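Local coordinates for CENP-V/GFA domain-containing protein (Rhodobacter sphaeroides 2.4.1, PDB 3FAC) that is of unknown function but probably binds zinc and may have carbon-sulfur lyase activity, at residues E53-K66 / F69-R82. Numbering follows the deposited sequence.
Sequences ENLTLYQFGTRTAK and FCRTCGIYTHHQRR
The side-chain amide of N54 lies across the foot of R71, its plane turned 77° from that of the guanidinium, with CG of N54 3.4 Å from CG of R71. With CG anti to the backbone N (chi1 -160°), the amide carries OD1 over to T72, whose OG1 donates to it at 3.1 Å, in the carbonyl plane and on a lone pair. The backbone of N54 joins in, its O accepting the N-H of R71 in a nearly straight bond (N-H...O angle 175°). Replacing N54 by an alanine is likely to leave the T72 hydroxyl without its amide acceptor and to open a gap beside CG and CD of R71. T56 and F69, a hydrogen-bonded antiparallel pair, send their side chains the same way: CB of T56 sits over one face of the phenyl ring, 3.6 Å from its centroid, a CH-pi contact offset toward the rim. L55 points to the other face of the sheet, where its CD2 rests against the F69-C70 peptide, 3.4 Å from C of F69, with OG1 of T77 a little farther, and its CD1 meets the edge of the H78 imidazole. Here strands 55-58, 66-70 and 76-80 run antiparallel in succession at one side of the five-stranded sheet of this beta-tent domain, and the H78 ring also stacks on W68. At the far end, K66 and Q80 form another hydrogen-bonded antiparallel pair, their side chains side by side and pointing the same way, with CG of K66 3.6 Å from CB of Q80. The extended chain of R82 crosses T64 and reaches T62, whose OG1 lies at the guanidinium edge, in plane, and accepts a weak bond from NE at 2.9 Å.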
ATOM      1  N   GLU A  53     -11.950   8.874  -6.488  1.00 27.22           N
ATOM      2  CA  GLU A  53     -11.770  10.247  -6.946  1.00 26.30           C
ATOM      3  C   GLU A  53     -10.919  11.088  -5.998  1.00 26.01           C
ATOM      4  O   GLU A  53     -10.485  12.183  -6.356  1.00 25.11           O
ATOM      5  CB  GLU A  53     -13.128  10.932  -7.113  1.00 27.33           C
ATOM      6  CG  GLU A  53     -13.788  11.315  -5.794  1.00 29.38           C
ATOM      7  CD  GLU A  53     -14.652  10.211  -5.211  1.00 29.40           C
ATOM      8  OE1 GLU A  53     -14.335   9.017  -5.418  1.00 29.77           O
ATOM      9  OE2 GLU A  53     -15.646  10.545  -4.530  1.00 28.21           O
ATOM     10  N   ASN A  54     -10.683  10.578  -4.793  1.00 25.11           N
ATOM     11  CA  ASN A  54      -9.907  11.306  -3.794  1.00 22.29           C
ATOM     12  C   ASN A  54      -8.468  10.814  -3.685  1.00 21.64           C
ATOM     13  O   ASN A  54      -7.717  11.258  -2.818  1.00 20.86           O
ATOM     14  CB  ASN A  54     -10.605  11.208  -2.436  1.00 20.78           C
ATOM     15  CG  ASN A  54     -10.164  12.286  -1.471  1.00 21.21           C
ATOM     16  OD1 ASN A  54      -9.261  12.085  -0.660  1.00 24.05           O
ATOM     17  ND2 ASN A  54     -10.799  13.449  -1.561  1.00 22.41           N
ATOM     18  N   LEU A  55      -8.085   9.898  -4.569  1.00 19.46           N
ATOM     19  CA  LEU A  55      -6.729   9.365  -4.564  1.00 17.04           C
ATOM     20  C   LEU A  55      -5.823  10.071  -5.560  1.00 16.06           C
ATOM     21  O   LEU A  55      -6.258  10.476  -6.633  1.00 15.04           O
ATOM     22  CB  LEU A  55      -6.740   7.868  -4.875  1.00 16.47           C
ATOM     23  CG  LEU A  55      -7.021   6.915  -3.711  1.00 19.45           C
ATOM     24  CD1 LEU A  55      -7.051   5.483  -4.238  1.00 17.25           C
ATOM     25  CD2 LEU A  55      -5.942   7.070  -2.632  1.00 17.34           C
ATOM     26  N   THR A  56      -4.554  10.220  -5.194  1.00 15.36           N
ATOM     27  CA  THR A  56      -3.583  10.861  -6.067  1.00 14.41           C
ATOM     28  C   THR A  56      -2.592   9.840  -6.603  1.00 15.43           C
ATOM     29  O   THR A  56      -2.130   8.954  -5.880  1.00 17.96           O
ATOM     30  CB  THR A  56      -2.809  11.967  -5.340  1.00 12.80           C
ATOM     31  OG1 THR A  56      -3.722  12.996  -4.933  1.00 13.30           O
ATOM     32  CG2 THR A  56      -1.755  12.568  -6.267  1.00  7.45           C
ATOM     33  N   LEU A  57      -2.274   9.968  -7.882  1.00 15.73           N
ATOM     34  CA  LEU A  57      -1.346   9.063  -8.539  1.00 15.61           C
ATOM     35  C   LEU A  57       0.024   9.706  -8.663  1.00 15.79           C
ATOM     36  O   LEU A  57       0.147  10.859  -9.079  1.00 16.62           O
ATOM     37  CB  LEU A  57      -1.873   8.703  -9.929  1.00 16.02           C
ATOM     38  CG  LEU A  57      -0.913   7.984 -10.874  1.00 17.31           C
ATOM     39  CD1 LEU A  57      -0.530   6.620 -10.299  1.00 17.18           C
ATOM     40  CD2 LEU A  57      -1.580   7.832 -12.224  1.00 14.88           C
ATOM     41  N   TYR A  58       1.052   8.956  -8.296  1.00 16.06           N
ATOM     42  CA  TYR A  58       2.410   9.455  -8.389  1.00 16.58           C
ATOM     43  C   TYR A  58       3.300   8.461  -9.115  1.00 17.64           C
ATOM     44  O   TYR A  58       3.354   7.284  -8.758  1.00 16.02           O
ATOM     45  CB  TYR A  58       2.986   9.719  -7.003  1.00 16.08           C
ATOM     46  CG  TYR A  58       4.402  10.243  -7.053  1.00 15.80           C
ATOM     47  CD1 TYR A  58       4.698  11.444  -7.701  1.00 14.88           C
ATOM     48  CD2 TYR A  58       5.445   9.548  -6.447  1.00 15.17           C
ATOM     49  CE1 TYR A  58       6.000  11.939  -7.740  1.00 14.92           C
ATOM     50  CE2 TYR A  58       6.750  10.035  -6.480  1.00 13.92           C
ATOM     51  CZ  TYR A  58       7.019  11.230  -7.129  1.00 13.79           C
ATOM     52  OH  TYR A  58       8.304  11.718  -7.157  1.00 13.30           O
ATOM     53  N   GLN A  59       3.993   8.951 -10.138  1.00 19.37           N
ATOM     54  CA  GLN A  59       4.902   8.137 -10.936  1.00 21.29           C
ATOM     55  C   GLN A  59       6.244   8.846 -11.052  1.00 23.28           C
ATOM     56  O   GLN A  59       6.307  10.074 -10.998  1.00 25.01           O
ATOM     57  CB  GLN A  59       4.331   7.926 -12.338  1.00 21.15           C
ATOM     58  CG  GLN A  59       3.203   6.919 -12.432  1.00 21.23           C
ATOM     59  CD  GLN A  59       2.591   6.887 -13.821  1.00 21.19           C
ATOM     60  OE1 GLN A  59       1.756   7.724 -14.163  1.00 16.75           O
ATOM     61  NE2 GLN A  59       3.022   5.932 -14.636  1.00 22.66           N
ATOM     62  N   PHE A  60       7.313   8.075 -11.217  1.00 25.13           N
ATOM     63  CA  PHE A  60       8.643   8.654 -11.357  1.00 26.27           C
ATOM     64  C   PHE A  60       9.638   7.650 -11.935  1.00 28.14           C
ATOM     65  O   PHE A  60       9.324   6.468 -12.083  1.00 28.17           O
ATOM     66  CB  PHE A  60       9.133   9.179 -10.002  1.00 25.26           C
ATOM     67  CG  PHE A  60       9.473   8.102  -9.006  1.00 24.45           C
ATOM     68  CD1 PHE A  60      10.739   7.527  -8.986  1.00 23.57           C
ATOM     69  CD2 PHE A  60       8.532   7.675  -8.080  1.00 24.25           C
ATOM     70  CE1 PHE A  60      11.062   6.545  -8.055  1.00 23.76           C
ATOM     71  CE2 PHE A  60       8.846   6.694  -7.144  1.00 24.40           C
ATOM     72  CZ  PHE A  60      10.112   6.128  -7.132  1.00 22.83           C
ATOM     73  N   GLY A  61      10.832   8.132 -12.268  1.00 29.95           N
ATOM     74  CA  GLY A  61      11.857   7.267 -12.826  1.00 32.95           C
ATOM     75  C   GLY A  61      11.378   6.571 -14.083  1.00 35.71           C
ATOM     76  O   GLY A  61      11.190   7.206 -15.123  1.00 35.19           O
ATOM     77  N   THR A  62      11.177   5.261 -13.990  1.00 37.71           N
ATOM     78  CA  THR A  62      10.704   4.484 -15.129  1.00 39.59           C
ATOM     79  C   THR A  62       9.205   4.691 -15.317  1.00 40.69           C
ATOM     80  O   THR A  62       8.641   4.289 -16.332  1.00 40.36           O
ATOM     81  CB  THR A  62      10.955   2.980 -14.925  1.00 39.77           C
ATOM     82  OG1 THR A  62      10.240   2.532 -13.767  1.00 39.86           O
ATOM     83  CG2 THR A  62      12.440   2.705 -14.734  1.00 39.50           C
ATOM     84  N   ARG A  63       8.569   5.326 -14.336  1.00 41.50           N
ATOM     85  CA  ARG A  63       7.131   5.576 -14.384  1.00 42.72           C
ATOM     86  C   ARG A  63       6.393   4.251 -14.533  1.00 42.07           C
ATOM     87  O   ARG A  63       5.270   4.199 -15.040  1.00 42.22           O
ATOM     88  CB  ARG A  63       6.777   6.507 -15.549  1.00 43.69           C
ATOM     89  CG  ARG A  63       7.347   7.908 -15.415  1.00 44.96           C
ATOM     90  CD  ARG A  63       7.007   8.768 -16.621  1.00 47.74           C
ATOM     91  NE  ARG A  63       5.615   9.218 -16.645  1.00 50.01           N
ATOM     92  CZ  ARG A  63       5.112  10.167 -15.858  1.00 50.11           C
ATOM     93  NH1 ARG A  63       5.886  10.776 -14.967  1.00 50.00           N
ATOM     94  NH2 ARG A  63       3.837  10.521 -15.976  1.00 49.07           N
ATOM     95  N   THR A  64       7.045   3.182 -14.087  1.00 41.26           N
ATOM     96  CA  THR A  64       6.478   1.842 -14.146  1.00 41.30           C
ATOM     97  C   THR A  64       5.571   1.654 -12.938  1.00 39.77           C
ATOM     98  O   THR A  64       4.381   1.361 -13.072  1.00 40.53           O
ATOM     99  CB  THR A  64       7.584   0.762 -14.096  1.00 42.66           C
ATOM    100  OG1 THR A  64       8.524   0.986 -15.155  1.00 44.16           O
ATOM    101  CG2 THR A  64       6.977  -0.628 -14.242  1.00 42.28           C
ATOM    102  N   ALA A  65       6.151   1.831 -11.756  1.00 36.69           N
ATOM    103  CA  ALA A  65       5.415   1.689 -10.511  1.00 33.55           C
ATOM    104  C   ALA A  65       4.358   2.778 -10.390  1.00 31.74           C
ATOM    105  O   ALA A  65       4.579   3.927 -10.781  1.00 32.53           O
ATOM    106  CB  ALA A  65       6.378   1.757  -9.330  1.00 34.32           C
ATOM    107  N   LYS A  66       3.201   2.408  -9.856  1.00 29.64           N
ATOM    108  CA  LYS A  66       2.110   3.352  -9.670  1.00 28.51           C
ATOM    109  C   LYS A  66       1.854   3.485  -8.174  1.00 26.39           C
ATOM    110  O   LYS A  66       1.526   2.508  -7.504  1.00 25.99           O
ATOM    111  CB  LYS A  66       0.843   2.859 -10.370  1.00 31.03           C
ATOM    112  CG  LYS A  66       1.100   2.139 -11.683  1.00 34.63           C
ATOM    113  CD  LYS A  66       0.043   2.477 -12.719  1.00 35.23           C
ATOM    114  CE  LYS A  66       0.336   3.819 -13.367  1.00 35.24           C
ATOM    115  NZ  LYS A  66       1.630   3.773 -14.104  1.00 35.78           N
ATOM    116  N   PHE A  69      -2.118   7.757  -3.122  1.00 15.28           N
ATOM    117  CA  PHE A  69      -2.237   8.273  -1.764  1.00 15.04           C
ATOM    118  C   PHE A  69      -3.439   9.204  -1.684  1.00 14.90           C
ATOM    119  O   PHE A  69      -3.767   9.896  -2.648  1.00 13.87           O
ATOM    120  CB  PHE A  69      -0.947   8.990  -1.339  1.00 14.64           C
ATOM    121  CG  PHE A  69      -0.728  10.322  -2.002  1.00 13.94           C
ATOM    122  CD1 PHE A  69      -1.392  11.462  -1.553  1.00 14.13           C
ATOM    123  CD2 PHE A  69       0.166  10.445  -3.061  1.00 15.44           C
ATOM    124  CE1 PHE A  69      -1.170  12.701  -2.142  1.00 12.49           C
ATOM    125  CE2 PHE A  69       0.396  11.683  -3.660  1.00 14.97           C
ATOM    126  CZ  PHE A  69      -0.274  12.814  -3.198  1.00 14.86           C
ATOM    127  N   CYS A  70      -4.109   9.192  -0.539  1.00 14.96           N
ATOM    128  CA  CYS A  70      -5.285  10.023  -0.314  1.00 15.47           C
ATOM    129  C   CYS A  70      -4.926  11.511  -0.339  1.00 16.00           C
ATOM    130  O   CYS A  70      -4.055  11.952   0.400  1.00 16.91           O
ATOM    131  CB  CYS A  70      -5.909   9.653   1.030  1.00 14.99           C
ATOM    132  SG  CYS A  70      -7.375  10.605   1.447  1.00 10.87           S
ATOM    133  N   ARG A  71      -5.605  12.284  -1.183  1.00 16.75           N
ATOM    134  CA  ARG A  71      -5.323  13.718  -1.304  1.00 17.14           C
ATOM    135  C   ARG A  71      -5.672  14.525  -0.055  1.00 15.70           C
ATOM    136  O   ARG A  71      -5.174  15.635   0.130  1.00 15.75           O
ATOM    137  CB  ARG A  71      -6.074  14.308  -2.508  1.00 18.08           C
ATOM    138  CG  ARG A  71      -7.585  14.335  -2.336  1.00 22.96           C
ATOM    139  CD  ARG A  71      -8.322  14.547  -3.657  1.00 24.10           C
ATOM    140  NE  ARG A  71      -8.082  15.866  -4.234  1.00 29.00           N
ATOM    141  CZ  ARG A  71      -8.538  17.010  -3.727  1.00 31.18           C
ATOM    142  NH1 ARG A  71      -9.272  17.011  -2.620  1.00 32.07           N
ATOM    143  NH2 ARG A  71      -8.258  18.160  -4.330  1.00 32.52           N
ATOM    144  N   THR A  72      -6.517  13.966   0.805  1.00 13.71           N
ATOM    145  CA  THR A  72      -6.938  14.668   2.012  1.00 11.88           C
ATOM    146  C   THR A  72      -6.029  14.434   3.213  1.00 12.00           C
ATOM    147  O   THR A  72      -5.492  15.388   3.779  1.00 10.36           O
ATOM    148  CB  THR A  72      -8.384  14.285   2.398  1.00 11.14           C
ATOM    149  OG1 THR A  72      -9.249  14.521   1.284  1.00 12.26           O
ATOM    150  CG2 THR A  72      -8.870  15.123   3.568  1.00  7.27           C
ATOM    151  N   CYS A  73      -5.863  13.173   3.607  1.00 11.08           N
ATOM    152  CA  CYS A  73      -5.027  12.855   4.754  1.00  9.96           C
ATOM    153  C   CYS A  73      -3.586  12.516   4.361  1.00  9.59           C
ATOM    154  O   CYS A  73      -2.712  12.358   5.219  1.00  8.84           O
ATOM    155  CB  CYS A  73      -5.658  11.710   5.560  1.00 10.59           C
ATOM    156  SG  CYS A  73      -6.118  10.249   4.601  1.00 12.08           S
ATOM    157  N   GLY A  74      -3.341  12.410   3.061  1.00  6.37           N
ATOM    158  CA  GLY A  74      -2.002  12.112   2.581  1.00  6.90           C
ATOM    159  C   GLY A  74      -1.517  10.702   2.856  1.00  7.17           C
ATOM    160  O   GLY A  74      -0.351  10.393   2.615  1.00  5.41           O
ATOM    161  N   ILE A  75      -2.405   9.837   3.342  1.00  9.10           N
ATOM    162  CA  ILE A  75      -2.030   8.460   3.657  1.00  9.39           C
ATOM    163  C   ILE A  75      -1.870   7.544   2.447  1.00 11.40           C
ATOM    164  O   ILE A  75      -2.773   7.408   1.621  1.00 11.87           O
ATOM    165  CB  ILE A  75      -3.049   7.814   4.617  1.00  9.14           C
ATOM    166  CG1 ILE A  75      -3.076   8.583   5.942  1.00 10.57           C
ATOM    167  CG2 ILE A  75      -2.701   6.342   4.833  1.00  4.63           C
ATOM    168  CD1 ILE A  75      -1.719   8.668   6.643  1.00  8.96           C
ATOM    169  N   TYR A  76      -0.708   6.914   2.357  1.00 13.33           N
ATOM    170  CA  TYR A  76      -0.403   5.986   1.274  1.00 15.16           C
ATOM    171  C   TYR A  76      -1.228   4.704   1.433  1.00 15.60           C
ATOM    172  O   TYR A  76      -1.084   3.986   2.421  1.00 15.20           O
ATOM    173  CB  TYR A  76       1.098   5.666   1.306  1.00 15.79           C
ATOM    174  CG  TYR A  76       1.480   4.267   0.874  1.00 18.39           C
ATOM    175  CD1 TYR A  76       1.279   3.835  -0.441  1.00 18.87           C
ATOM    176  CD2 TYR A  76       2.097   3.392   1.770  1.00 19.76           C
ATOM    177  CE1 TYR A  76       1.689   2.564  -0.851  1.00 18.74           C
ATOM    178  CE2 TYR A  76       2.512   2.123   1.373  1.00 20.14           C
ATOM    179  CZ  TYR A  76       2.309   1.716   0.061  1.00 21.40           C
ATOM    180  OH  TYR A  76       2.748   0.470  -0.338  1.00 20.59           O
ATOM    181  N   THR A  77      -2.087   4.424   0.459  1.00 16.31           N
ATOM    182  CA  THR A  77      -2.930   3.232   0.501  1.00 18.73           C
ATOM    183  C   THR A  77      -2.255   2.011  -0.120  1.00 19.39           C
ATOM    184  O   THR A  77      -1.977   1.023   0.566  1.00 20.04           O
ATOM    185  CB  THR A  77      -4.276   3.459  -0.241  1.00 20.19           C
ATOM    186  OG1 THR A  77      -4.016   3.918  -1.572  1.00 22.87           O
ATOM    187  CG2 THR A  77      -5.131   4.487   0.484  1.00 19.71           C
ATOM    188  N   HIS A  78      -1.995   2.082  -1.422  1.00 19.88           N
ATOM    189  CA  HIS A  78      -1.377   0.977  -2.147  1.00 21.51           C
ATOM    190  C   HIS A  78      -0.636   1.479  -3.384  1.00 23.19           C
ATOM    191  O   HIS A  78      -0.724   2.654  -3.735  1.00 22.72           O
ATOM    192  CB  HIS A  78      -2.452  -0.016  -2.590  1.00 20.11           C
ATOM    193  CG  HIS A  78      -3.415   0.552  -3.588  1.00 19.42           C
ATOM    194  ND1 HIS A  78      -4.261   1.599  -3.295  1.00 18.71           N
ATOM    195  CD2 HIS A  78      -3.642   0.239  -4.886  1.00 18.99           C
ATOM    196  CE1 HIS A  78      -4.967   1.907  -4.367  1.00 19.78           C
ATOM    197  NE2 HIS A  78      -4.611   1.097  -5.348  1.00 19.80           N
ATOM    198  N   HIS A  79       0.082   0.574  -4.044  1.00 25.92           N
ATOM    199  CA  HIS A  79       0.820   0.915  -5.254  1.00 28.87           C
ATOM    200  C   HIS A  79       1.068  -0.316  -6.113  1.00 31.76           C
ATOM    201  O   HIS A  79       1.078  -1.441  -5.617  1.00 32.05           O
ATOM    202  CB  HIS A  79       2.168   1.556  -4.910  1.00 28.62           C
ATOM    203  CG  HIS A  79       3.154   0.604  -4.309  1.00 27.17           C
ATOM    204  ND1 HIS A  79       3.088   0.193  -2.996  1.00 26.66           N
ATOM    205  CD2 HIS A  79       4.229  -0.021  -4.847  1.00 26.20           C
ATOM    206  CE1 HIS A  79       4.082  -0.642  -2.749  1.00 26.40           C
ATOM    207  NE2 HIS A  79       4.788  -0.789  -3.856  1.00 25.49           N
ATOM    208  N   GLN A  80       1.265  -0.095  -7.407  1.00 35.75           N
ATOM    209  CA  GLN A  80       1.531  -1.186  -8.330  1.00 38.68           C
ATOM    210  C   GLN A  80       3.041  -1.317  -8.485  1.00 40.50           C
ATOM    211  O   GLN A  80       3.664  -0.551  -9.219  1.00 39.58           O
ATOM    212  CB  GLN A  80       0.889  -0.906  -9.691  1.00 39.34           C
ATOM    213  CG  GLN A  80       1.125  -2.001 -10.720  1.00 42.22           C
ATOM    214  CD  GLN A  80       0.487  -1.688 -12.060  1.00 44.12           C
ATOM    215  OE1 GLN A  80      -0.732  -1.539 -12.161  1.00 44.39           O
ATOM    216  NE2 GLN A  80       1.312  -1.585 -13.099  1.00 44.42           N
ATOM    217  N   ARG A  81       3.615  -2.287  -7.778  1.00 43.40           N
ATOM    218  CA  ARG A  81       5.050  -2.541  -7.809  1.00 45.75           C
ATOM    219  C   ARG A  81       5.668  -2.351  -9.189  1.00 47.65           C
ATOM    220  O   ARG A  81       5.005  -2.518 -10.219  1.00 47.56           O
ATOM    221  CB  ARG A  81       5.348  -3.962  -7.331  1.00 46.31           C
ATOM    222  CG  ARG A  81       5.001  -4.229  -5.881  1.00 47.59           C
ATOM    223  CD  ARG A  81       5.508  -5.599  -5.449  1.00 47.62           C
ATOM    224  NE  ARG A  81       5.230  -5.874  -4.043  1.00 47.46           N
ATOM    225  CZ  ARG A  81       5.689  -5.144  -3.029  1.00 48.51           C
ATOM    226  NH1 ARG A  81       6.454  -4.083  -3.258  1.00 48.35           N
ATOM    227  NH2 ARG A  81       5.385  -5.479  -1.781  1.00 48.94           N
ATOM    228  N   ARG A  82       6.949  -1.998  -9.207  1.00 48.82           N
ATOM    229  CA  ARG A  82       7.665  -1.779 -10.458  1.00 50.16           C
ATOM    230  C   ARG A  82       8.449  -3.022 -10.869  1.00 49.87           C
ATOM    231  O   ARG A  82       8.885  -3.142 -12.014  1.00 49.69           O
ATOM    232  CB  ARG A  82       8.609  -0.581 -10.333  1.00 51.11           C
ATOM    233  CG  ARG A  82       9.679  -0.518 -11.410  1.00 52.52           C
ATOM    234  CD  ARG A  82      10.521   0.747 -11.375  1.00 54.05           C
ATOM    235  NE  ARG A  82      11.727   0.624 -12.189  1.00 54.84           N
ATOM    236  CZ  ARG A  82      12.843   0.033 -11.783  1.00 54.59           C
ATOM    237  NH1 ARG A  82      12.912  -0.494 -10.568  1.00 54.53           N
ATOM    238  NH2 ARG A  82      13.891  -0.033 -12.591  1.00 53.46           N
TER